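Local coordinates for argonaute (Methanocaldococcus jannaschii, PDB 5G5S), which uses short single-stranded DNA guides to bind complementary DNA targets and slice them, and may thereby defend the cell against invading genetic elements, at residues N593-V607 / N634-C646. Numbering follows the deposited sequence. Where two conformers were deposited one is given.
Sequences NIEVISIRKNNKYKV and NPVKLSTWLRFNC
E595 reaches across to both W641 and R643 on the neighbouring strand, and its side chain is worth following outward. CB and CG lie beside the carbonyl oxygen of L642, and CG also meets CB of R643. With CG anti to the carbonyl carbon (chi1 -72°) and an extended chain beyond, the carboxylate arrives between indole and guanidinium. The stronger partner of OE1 is Y499 OH, outside the pair of strands; the indole N-H adds a longer, bent bond, W641 NE1 to E595 OE1 being 3.2 Å, from above the carboxylate plane. R643 presents the NE edge of its guanidinium, and NE at 2.9 Å and NH2 at 3.2 Å both reach E595 OE2 from above the carboxylate plane, in a salt bridge whose two planes stand 40° apart. A third donor, N593 ND2, also reaches OE2, while N593 OD1 accepts from N645 ND2 at 2.8 Å.

Strands 593-600 and 636-645 run antiparallel in the central mixed sheet of the PIWI domain, an RNase H-like fold, where 593-600 also pairs in parallel with 566-571. Between V596 and S598 the register slips by one residue, a beta bulge at which T640 adopts a positive phi of 39°. Next to it, I597 CD1 lies 3.8 Å from W641 CB. On the same face I599 packs against L638 and V636, and helix 656-666 covers this side.

Past the strand end, N603 ND2 donates to P635 O at 2.8 Å, with that oxygen near the plane of its amide, and N603 OD1 accepts from Y605 N in an Asx turn. CD of K637 approaches the edge of the Y605 ring, whose OH bonds D621. K601 starts out away from strand 636-645, and its NZ forms a salt bridge with D572, by similarity to relatives both a manganese ligand and an active-site residue.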
ATOM      1  N   ASN A 593      -1.789  25.696   7.975  1.00 59.26           N
ATOM      2  CA  ASN A 593      -2.366  24.652   8.807  1.00 57.53           C
ATOM      3  C   ASN A 593      -1.865  23.332   8.195  1.00 59.36           C
ATOM      4  O   ASN A 593      -2.153  23.031   7.031  1.00 57.09           O
ATOM      5  CB  ASN A 593      -3.881  24.736   8.792  1.00 51.44           C
ATOM      6  CG  ASN A 593      -4.554  23.731   9.690  1.00 68.60           C
ATOM      7  OD1 ASN A 593      -4.674  23.928  10.900  1.00 62.79           O
ATOM      8  ND2 ASN A 593      -5.082  22.663   9.103  1.00 55.74           N
ATOM      9  N   ILE A 594      -1.034  22.602   8.948  1.00 57.10           N
ATOM     10  CA  ILE A 594      -0.469  21.330   8.507  1.00 55.40           C
ATOM     11  C   ILE A 594      -1.100  20.217   9.305  1.00 60.53           C
ATOM     12  O   ILE A 594      -0.989  20.172  10.535  1.00 61.07           O
ATOM     13  CB  ILE A 594       1.087  21.289   8.563  1.00 58.61           C
ATOM     14  CG1 ILE A 594       1.764  22.504   7.858  1.00 60.70           C
ATOM     15  CG2 ILE A 594       1.632  19.940   8.069  1.00 57.91           C
ATOM     16  CD1 ILE A 594       1.544  22.666   6.289  1.00 69.49           C
ATOM     17  N   GLU A 595      -1.791  19.328   8.603  1.00 57.73           N
ATOM     18  CA  GLU A 595      -2.419  18.184   9.243  1.00 56.73           C
ATOM     19  C   GLU A 595      -1.816  16.888   8.749  1.00 59.61           C
ATOM     20  O   GLU A 595      -1.293  16.827   7.633  1.00 58.12           O
ATOM     21  CB  GLU A 595      -3.934  18.207   9.079  1.00 57.82           C
ATOM     22  CG  GLU A 595      -4.595  19.281   9.926  1.00 64.72           C
ATOM     23  CD  GLU A 595      -6.093  19.399   9.735  1.00 72.99           C
ATOM     24  OE1 GLU A 595      -6.701  18.441   9.211  1.00 67.70           O
ATOM     25  OE2 GLU A 595      -6.659  20.456  10.097  1.00 69.53           O
ATOM     26  N   VAL A 596      -1.829  15.880   9.620  1.00 56.97           N
ATOM     27  CA  VAL A 596      -1.322  14.547   9.350  1.00 57.21           C
ATOM     28  C   VAL A 596      -2.215  13.492   9.995  1.00 61.81           C
ATOM     29  O   VAL A 596      -2.646  13.631  11.140  1.00 62.21           O
ATOM     30  CB  VAL A 596       0.214  14.366   9.622  1.00 62.23           C
ATOM     31  CG1 VAL A 596       0.560  14.486  11.104  1.00 63.30           C
ATOM     32  CG2 VAL A 596       0.739  13.055   9.042  1.00 61.32           C
ATOM     33  N   ILE A 597      -2.549  12.476   9.216  1.00 56.53           N
ATOM     34  CA  ILE A 597      -3.323  11.338   9.664  1.00 54.10           C
ATOM     35  C   ILE A 597      -2.579  10.082   9.190  1.00 54.99           C
ATOM     36  O   ILE A 597      -1.992  10.077   8.105  1.00 54.16           O
ATOM     37  CB  ILE A 597      -4.817  11.421   9.234  1.00 56.34           C
ATOM     38  CG1 ILE A 597      -5.709  10.490  10.125  1.00 55.91           C
ATOM     39  CG2 ILE A 597      -4.992  11.181   7.716  1.00 56.97           C
ATOM     40  CD1 ILE A 597      -7.259  10.669  10.069  1.00 54.13           C
ATOM     41  N   SER A 598      -2.565   9.048  10.027  0.50 52.15           N
ATOM     42  CA  SER A 598      -1.921   7.780   9.718  0.50 51.73           C
ATOM     43  C   SER A 598      -2.957   6.835   9.108  0.50 56.21           C
ATOM     44  O   SER A 598      -4.047   6.669   9.654  0.50 56.49           O
ATOM     45  CB  SER A 598      -1.279   7.184  10.968  0.50 55.85           C
ATOM     46  OG  SER A 598      -0.849   5.849  10.761  0.50 68.07           O
ATOM     47  N   ILE A 599      -2.641   6.281   7.935  1.00 53.97           N
ATOM     48  CA  ILE A 599      -3.522   5.359   7.224  1.00 54.52           C
ATOM     49  C   ILE A 599      -2.768   4.051   7.113  1.00 59.97           C
ATOM     50  O   ILE A 599      -1.743   3.987   6.446  1.00 58.92           O
ATOM     51  CB  ILE A 599      -4.000   5.954   5.869  1.00 57.96           C
ATOM     52  CG1 ILE A 599      -4.919   7.182   6.133  1.00 58.62           C
ATOM     53  CG2 ILE A 599      -4.707   4.879   4.988  1.00 57.12           C
ATOM     54  CD1 ILE A 599      -5.157   8.043   4.990  1.00 66.10           C
ATOM     55  N   ARG A 600      -3.229   3.034   7.848  1.00 58.82           N
ATOM     56  CA  ARG A 600      -2.579   1.731   7.873  1.00 58.86           C
ATOM     57  C   ARG A 600      -3.426   0.624   7.243  1.00 62.81           C
ATOM     58  O   ARG A 600      -4.461   0.217   7.781  1.00 62.32           O
ATOM     59  CB  ARG A 600      -2.082   1.389   9.285  1.00 58.74           C
ATOM     60  CG  ARG A 600      -1.051   2.405   9.785  1.00 66.92           C
ATOM     61  CD  ARG A 600      -0.394   1.989  11.072  1.00 80.68           C
ATOM     62  NE  ARG A 600       0.750   1.098  10.867  1.00 98.19           N
ATOM     63  CZ  ARG A 600       2.002   1.509  10.689  1.00116.34           C
ATOM     64  NH1 ARG A 600       2.287   2.804  10.665  1.00106.74           N
ATOM     65  NH2 ARG A 600       2.976   0.627  10.522  1.00106.75           N
ATOM     66  N   LYS A 601      -2.979   0.167   6.063  1.00 59.72           N
ATOM     67  CA  LYS A 601      -3.610  -0.909   5.295  1.00 60.73           C
ATOM     68  C   LYS A 601      -3.360  -2.264   5.985  1.00 63.96           C
ATOM     69  O   LYS A 601      -4.191  -3.159   5.917  1.00 65.21           O
ATOM     70  CB  LYS A 601      -3.111  -0.905   3.817  1.00 63.73           C
ATOM     71  CG  LYS A 601      -1.589  -1.036   3.654  1.00 72.72           C
ATOM     72  CD  LYS A 601      -1.147  -0.907   2.198  1.00 80.49           C
ATOM     73  CE  LYS A 601       0.299  -0.468   2.075  1.00 86.41           C
ATOM     74  NZ  LYS A 601       0.485   0.973   2.414  1.00 87.96           N
ATOM     75  N   ASN A 602      -2.226  -2.383   6.678  1.00 59.94           N
ATOM     76  CA  ASN A 602      -1.818  -3.582   7.396  1.00 59.64           C
ATOM     77  C   ASN A 602      -2.083  -3.317   8.853  1.00 58.41           C
ATOM     78  O   ASN A 602      -1.449  -2.454   9.442  1.00 56.97           O
ATOM     79  CB  ASN A 602      -0.322  -3.898   7.129  1.00 64.19           C
ATOM     80  CG  ASN A 602       0.027  -4.053   5.659  1.00 94.86           C
ATOM     81  OD1 ASN A 602      -0.652  -4.756   4.892  1.00 86.01           O
ATOM     82  ND2 ASN A 602       1.104  -3.400   5.233  1.00 91.43           N
ATOM     83  N   ASN A 603      -3.106  -3.984   9.397  1.00 53.85           N
ATOM     84  CA  ASN A 603      -3.555  -3.841  10.773  1.00 52.70           C
ATOM     85  C   ASN A 603      -4.222  -5.138  11.247  1.00 56.05           C
ATOM     86  O   ASN A 603      -4.402  -6.064  10.465  1.00 57.02           O
ATOM     87  CB  ASN A 603      -4.455  -2.595  10.929  1.00 53.90           C
ATOM     88  CG  ASN A 603      -5.776  -2.688  10.199  1.00 67.45           C
ATOM     89  OD1 ASN A 603      -6.767  -3.155  10.749  1.00 60.55           O
ATOM     90  ND2 ASN A 603      -5.815  -2.252   8.949  1.00 53.77           N
ATOM     91  N   LYS A 604      -4.516  -5.219  12.533  1.00 53.59           N
ATOM     92  CA  LYS A 604      -5.074  -6.385  13.215  1.00 55.25           C
ATOM     93  C   LYS A 604      -6.607  -6.464  13.259  1.00 60.65           C
ATOM     94  O   LYS A 604      -7.133  -7.508  13.652  1.00 61.78           O
ATOM     95  CB  LYS A 604      -4.479  -6.481  14.635  1.00 58.09           C
ATOM     96  CG  LYS A 604      -2.950  -6.507  14.625  1.00 56.06           C
ATOM     97  CD  LYS A 604      -2.428  -6.649  16.027  1.00 58.79           C
ATOM     98  CE  LYS A 604      -0.943  -6.948  16.096  1.00 61.68           C
ATOM     99  NZ  LYS A 604      -0.128  -5.748  15.808  1.00 66.96           N
ATOM    100  N   TYR A 605      -7.322  -5.385  12.863  1.00 57.20           N
ATOM    101  CA  TYR A 605      -8.794  -5.345  12.890  1.00 57.90           C
ATOM    102  C   TYR A 605      -9.441  -6.165  11.810  1.00 63.21           C
ATOM    103  O   TYR A 605      -8.922  -6.241  10.702  1.00 62.35           O
ATOM    104  CB  TYR A 605      -9.353  -3.911  12.815  1.00 58.23           C
ATOM    105  CG  TYR A 605      -9.098  -3.046  14.030  1.00 59.91           C
ATOM    106  CD1 TYR A 605      -9.861  -3.187  15.185  1.00 63.07           C
ATOM    107  CD2 TYR A 605      -8.173  -2.009  13.986  1.00 59.62           C
ATOM    108  CE1 TYR A 605      -9.676  -2.347  16.283  1.00 64.22           C
ATOM    109  CE2 TYR A 605      -7.965  -1.177  15.079  1.00 60.62           C
ATOM    110  CZ  TYR A 605      -8.719  -1.349  16.228  1.00 67.82           C
ATOM    111  OH  TYR A 605      -8.507  -0.531  17.306  1.00 66.87           O
ATOM    112  N   LYS A 606     -10.614  -6.739  12.127  1.00 61.19           N
ATOM    113  CA  LYS A 606     -11.462  -7.507  11.220  1.00 61.30           C
ATOM    114  C   LYS A 606     -12.896  -7.182  11.545  1.00 66.14           C
ATOM    115  O   LYS A 606     -13.267  -7.192  12.717  1.00 66.57           O
ATOM    116  CB  LYS A 606     -11.258  -9.038  11.377  1.00 64.89           C
ATOM    117  CG  LYS A 606      -9.937  -9.602  10.878  1.00 75.47           C
ATOM    118  CD  LYS A 606      -9.725  -9.432   9.364  1.00 85.29           C
ATOM    119  CE  LYS A 606      -8.267  -9.559   8.962  1.00 89.66           C
ATOM    120  NZ  LYS A 606      -7.390  -8.524   9.591  1.00 89.63           N
ATOM    121  N   VAL A 607     -13.707  -6.915  10.514  1.00 64.51           N
ATOM    122  CA  VAL A 607     -15.145  -6.655  10.652  1.00 65.46           C
ATOM    123  C   VAL A 607     -15.855  -7.885  10.094  1.00 70.97           C
ATOM    124  O   VAL A 607     -15.654  -8.243   8.932  1.00 70.18           O
ATOM    125  CB  VAL A 607     -15.622  -5.337   9.983  1.00 68.37           C
ATOM    126  CG1 VAL A 607     -17.027  -4.969  10.458  1.00 69.67           C
ATOM    127  CG2 VAL A 607     -14.653  -4.192  10.263  1.00 66.04           C
ATOM    128  N   ASN A 634     -10.178  -6.869   4.301  1.00 64.75           N
ATOM    129  CA  ASN A 634      -9.633  -6.355   5.542  1.00 62.66           C
ATOM    130  C   ASN A 634      -9.870  -4.864   5.655  1.00 65.04           C
ATOM    131  O   ASN A 634      -9.737  -4.138   4.679  1.00 65.42           O
ATOM    132  CB  ASN A 634      -8.132  -6.604   5.592  1.00 59.80           C
ATOM    133  CG  ASN A 634      -7.789  -8.064   5.719  1.00 93.82           C
ATOM    134  OD1 ASN A 634      -8.660  -8.898   5.924  1.00102.63           O
ATOM    135  ND2 ASN A 634      -6.512  -8.381   5.605  1.00 83.07           N
ATOM    136  N   PRO A 635     -10.224  -4.400   6.845  1.00 58.97           N
ATOM    137  CA  PRO A 635     -10.418  -2.956   7.050  1.00 57.27           C
ATOM    138  C   PRO A 635      -9.093  -2.177   7.074  1.00 60.82           C
ATOM    139  O   PRO A 635      -8.007  -2.755   7.210  1.00 59.86           O
ATOM    140  CB  PRO A 635     -11.163  -2.882   8.388  1.00 58.58           C
ATOM    141  CG  PRO A 635     -10.777  -4.107   9.095  1.00 63.35           C
ATOM    142  CD  PRO A 635     -10.521  -5.167   8.071  1.00 59.84           C
ATOM    143  N   VAL A 636      -9.204  -0.857   6.909  1.00 56.92           N
ATOM    144  CA  VAL A 636      -8.099   0.094   6.945  1.00 55.19           C
ATOM    145  C   VAL A 636      -8.187   0.798   8.300  1.00 56.79           C
ATOM    146  O   VAL A 636      -9.274   1.217   8.707  1.00 55.42           O
ATOM    147  CB  VAL A 636      -8.178   1.110   5.765  1.00 57.83           C
ATOM    148  CG1 VAL A 636      -7.027   2.105   5.818  1.00 55.76           C
ATOM    149  CG2 VAL A 636      -8.214   0.399   4.410  1.00 57.98           C
ATOM    150  N   LYS A 637      -7.052   0.913   9.001  1.00 52.95           N
ATOM    151  CA  LYS A 637      -6.999   1.609  10.283  1.00 52.25           C
ATOM    152  C   LYS A 637      -6.570   3.067  10.085  1.00 56.30           C
ATOM    153  O   LYS A 637      -5.593   3.339   9.387  1.00 55.02           O
ATOM    154  CB  LYS A 637      -6.055   0.903  11.256  1.00 54.01           C
ATOM    155  CG  LYS A 637      -6.125   1.453  12.680  1.00 65.50           C
ATOM    156  CD  LYS A 637      -5.164   0.748  13.633  1.00 71.80           C
ATOM    157  CE  LYS A 637      -3.720   1.129  13.426  1.00 72.00           C
ATOM    158  NZ  LYS A 637      -2.854   0.513  14.464  1.00 86.29           N
ATOM    159  N   LEU A 638      -7.328   3.994  10.697  1.00 54.57           N
ATOM    160  CA  LEU A 638      -7.064   5.438  10.702  1.00 53.85           C
ATOM    161  C   LEU A 638      -6.635   5.800  12.122  1.00 60.13           C
ATOM    162  O   LEU A 638      -7.271   5.379  13.080  1.00 60.07           O
ATOM    163  CB  LEU A 638      -8.286   6.253  10.257  1.00 53.48           C
ATOM    164  CG  LEU A 638      -9.010   5.753   9.006  1.00 57.49           C
ATOM    165  CD1 LEU A 638     -10.252   6.566   8.746  1.00 57.78           C
ATOM    166  CD2 LEU A 638      -8.096   5.751   7.772  1.00 56.73           C
ATOM    167  N   SER A 639      -5.504   6.490  12.263  1.00 59.19           N
ATOM    168  CA  SER A 639      -4.956   6.782  13.581  1.00 60.33           C
ATOM    169  C   SER A 639      -4.257   8.126  13.608  1.00 63.57           C
ATOM    170  O   SER A 639      -3.772   8.602  12.577  1.00 62.61           O
ATOM    171  CB  SER A 639      -3.954   5.687  13.950  1.00 64.90           C
ATOM    172  OG  SER A 639      -3.397   5.871  15.238  1.00 80.83           O
ATOM    173  N   THR A 640      -4.123   8.679  14.826  1.00 60.79           N
ATOM    174  CA  THR A 640      -3.387   9.894  15.190  1.00 60.30           C
ATOM    175  C   THR A 640      -3.474  11.047  14.199  1.00 61.49           C
ATOM    176  O   THR A 640      -2.521  11.369  13.496  1.00 59.70           O
ATOM    177  CB  THR A 640      -1.989   9.584  15.793  1.00 68.54           C
ATOM    178  OG1 THR A 640      -1.107  10.709  15.683  1.00 74.44           O
ATOM    179  CG2 THR A 640      -1.340   8.390  15.195  1.00 60.55           C
ATOM    180  N   TRP A 641      -4.654  11.649  14.148  1.00 57.55           N
ATOM    181  CA  TRP A 641      -4.928  12.810  13.332  1.00 55.83           C
ATOM    182  C   TRP A 641      -4.419  14.003  14.149  1.00 60.19           C
ATOM    183  O   TRP A 641      -4.894  14.254  15.266  1.00 61.51           O
ATOM    184  CB  TRP A 641      -6.432  12.879  13.050  1.00 54.09           C
ATOM    185  CG  TRP A 641      -6.876  13.964  12.112  1.00 54.38           C
ATOM    186  CD1 TRP A 641      -6.101  14.684  11.238  1.00 56.63           C
ATOM    187  CD2 TRP A 641      -8.218  14.438  11.946  1.00 54.20           C
ATOM    188  NE1 TRP A 641      -6.887  15.543  10.507  1.00 56.33           N
ATOM    189  CE2 TRP A 641      -8.194  15.429  10.938  1.00 57.94           C
ATOM    190  CE3 TRP A 641      -9.443  14.128  12.564  1.00 55.53           C
ATOM    191  CZ2 TRP A 641      -9.338  16.153  10.576  1.00 57.06           C
ATOM    192  CZ3 TRP A 641     -10.578  14.821  12.178  1.00 57.37           C
ATOM    193  CH2 TRP A 641     -10.522  15.809  11.184  1.00 57.97           C
ATOM    194  N   LEU A 642      -3.382  14.662  13.632  1.00 55.58           N
ATOM    195  CA  LEU A 642      -2.710  15.788  14.277  1.00 56.42           C
ATOM    196  C   LEU A 642      -2.847  17.068  13.480  1.00 61.37           C
ATOM    197  O   LEU A 642      -2.959  17.032  12.259  1.00 60.28           O
ATOM    198  CB  LEU A 642      -1.216  15.477  14.489  1.00 56.64           C
ATOM    199  CG  LEU A 642      -0.873  14.266  15.375  1.00 61.08           C
ATOM    200  CD1 LEU A 642       0.554  13.796  15.130  1.00 60.72           C
ATOM    201  CD2 LEU A 642      -1.135  14.568  16.856  1.00 62.52           C
ATOM    202  N   ARG A 643      -2.828  18.204  14.181  1.00 60.29           N
ATOM    203  CA  ARG A 643      -2.932  19.525  13.581  1.00 59.84           C
ATOM    204  C   ARG A 643      -1.847  20.441  14.109  1.00 62.87           C
ATOM    205  O   ARG A 643      -1.764  20.656  15.320  1.00 63.31           O
ATOM    206  CB  ARG A 643      -4.325  20.125  13.836  1.00 58.93           C
ATOM    207  CG  ARG A 643      -4.463  21.568  13.348  1.00 61.66           C
ATOM    208  CD  ARG A 643      -5.832  22.112  13.617  1.00 65.47           C
ATOM    209  NE  ARG A 643      -6.849  21.461  12.791  1.00 69.88           N
ATOM    210  CZ  ARG A 643      -8.142  21.427  13.085  1.00 80.82           C
ATOM    211  NH1 ARG A 643      -8.591  21.995  14.196  1.00 73.66           N
ATOM    212  NH2 ARG A 643      -8.994  20.803  12.284  1.00 69.50           N
ATOM    213  N   PHE A 644      -1.028  20.993  13.192  1.00 58.18           N
ATOM    214  CA  PHE A 644       0.012  21.977  13.508  1.00 58.16           C
ATOM    215  C   PHE A 644      -0.453  23.289  12.915  1.00 61.19           C
ATOM    216  O   PHE A 644      -0.594  23.411  11.699  1.00 58.93           O
ATOM    217  CB  PHE A 644       1.406  21.559  12.982  1.00 59.27           C
ATOM    218  CG  PHE A 644       1.838  20.219  13.529  1.00 59.61           C
ATOM    219  CD1 PHE A 644       1.493  19.039  12.875  1.00 59.66           C
ATOM    220  CD2 PHE A 644       2.531  20.132  14.734  1.00 61.19           C
ATOM    221  CE1 PHE A 644       1.848  17.800  13.408  1.00 60.11           C
ATOM    222  CE2 PHE A 644       2.909  18.891  15.253  1.00 62.72           C
ATOM    223  CZ  PHE A 644       2.581  17.734  14.578  1.00 59.43           C
ATOM    224  N   ASN A 645      -0.735  24.252  13.787  1.00 60.28           N
ATOM    225  CA  ASN A 645      -1.267  25.560  13.421  1.00 62.08           C
ATOM    226  C   ASN A 645      -0.775  26.604  14.433  1.00 68.89           C
ATOM    227  O   ASN A 645      -0.888  26.383  15.644  1.00 69.93           O
ATOM    228  CB  ASN A 645      -2.825  25.489  13.419  1.00 60.73           C
ATOM    229  CG  ASN A 645      -3.554  26.661  12.792  1.00 69.16           C
ATOM    230  OD1 ASN A 645      -3.158  27.811  12.909  1.00 63.51           O
ATOM    231  ND2 ASN A 645      -4.701  26.402  12.178  1.00 61.65           N
ATOM    232  N   CYS A 646      -0.222  27.728  13.943  1.00 66.04           N
ATOM    233  CA  CYS A 646       0.254  28.832  14.791  1.00 69.22           C
ATOM    234  C   CYS A 646       1.248  28.401  15.890  1.00 74.20           C
ATOM    235  O   CYS A 646       1.175  28.892  17.022  1.00 75.16           O
ATOM    236  CB  CYS A 646      -0.932  29.604  15.375  1.00 71.13           C
ATOM    237  SG  CYS A 646      -0.549  31.310  15.838  1.00 77.93           S
TER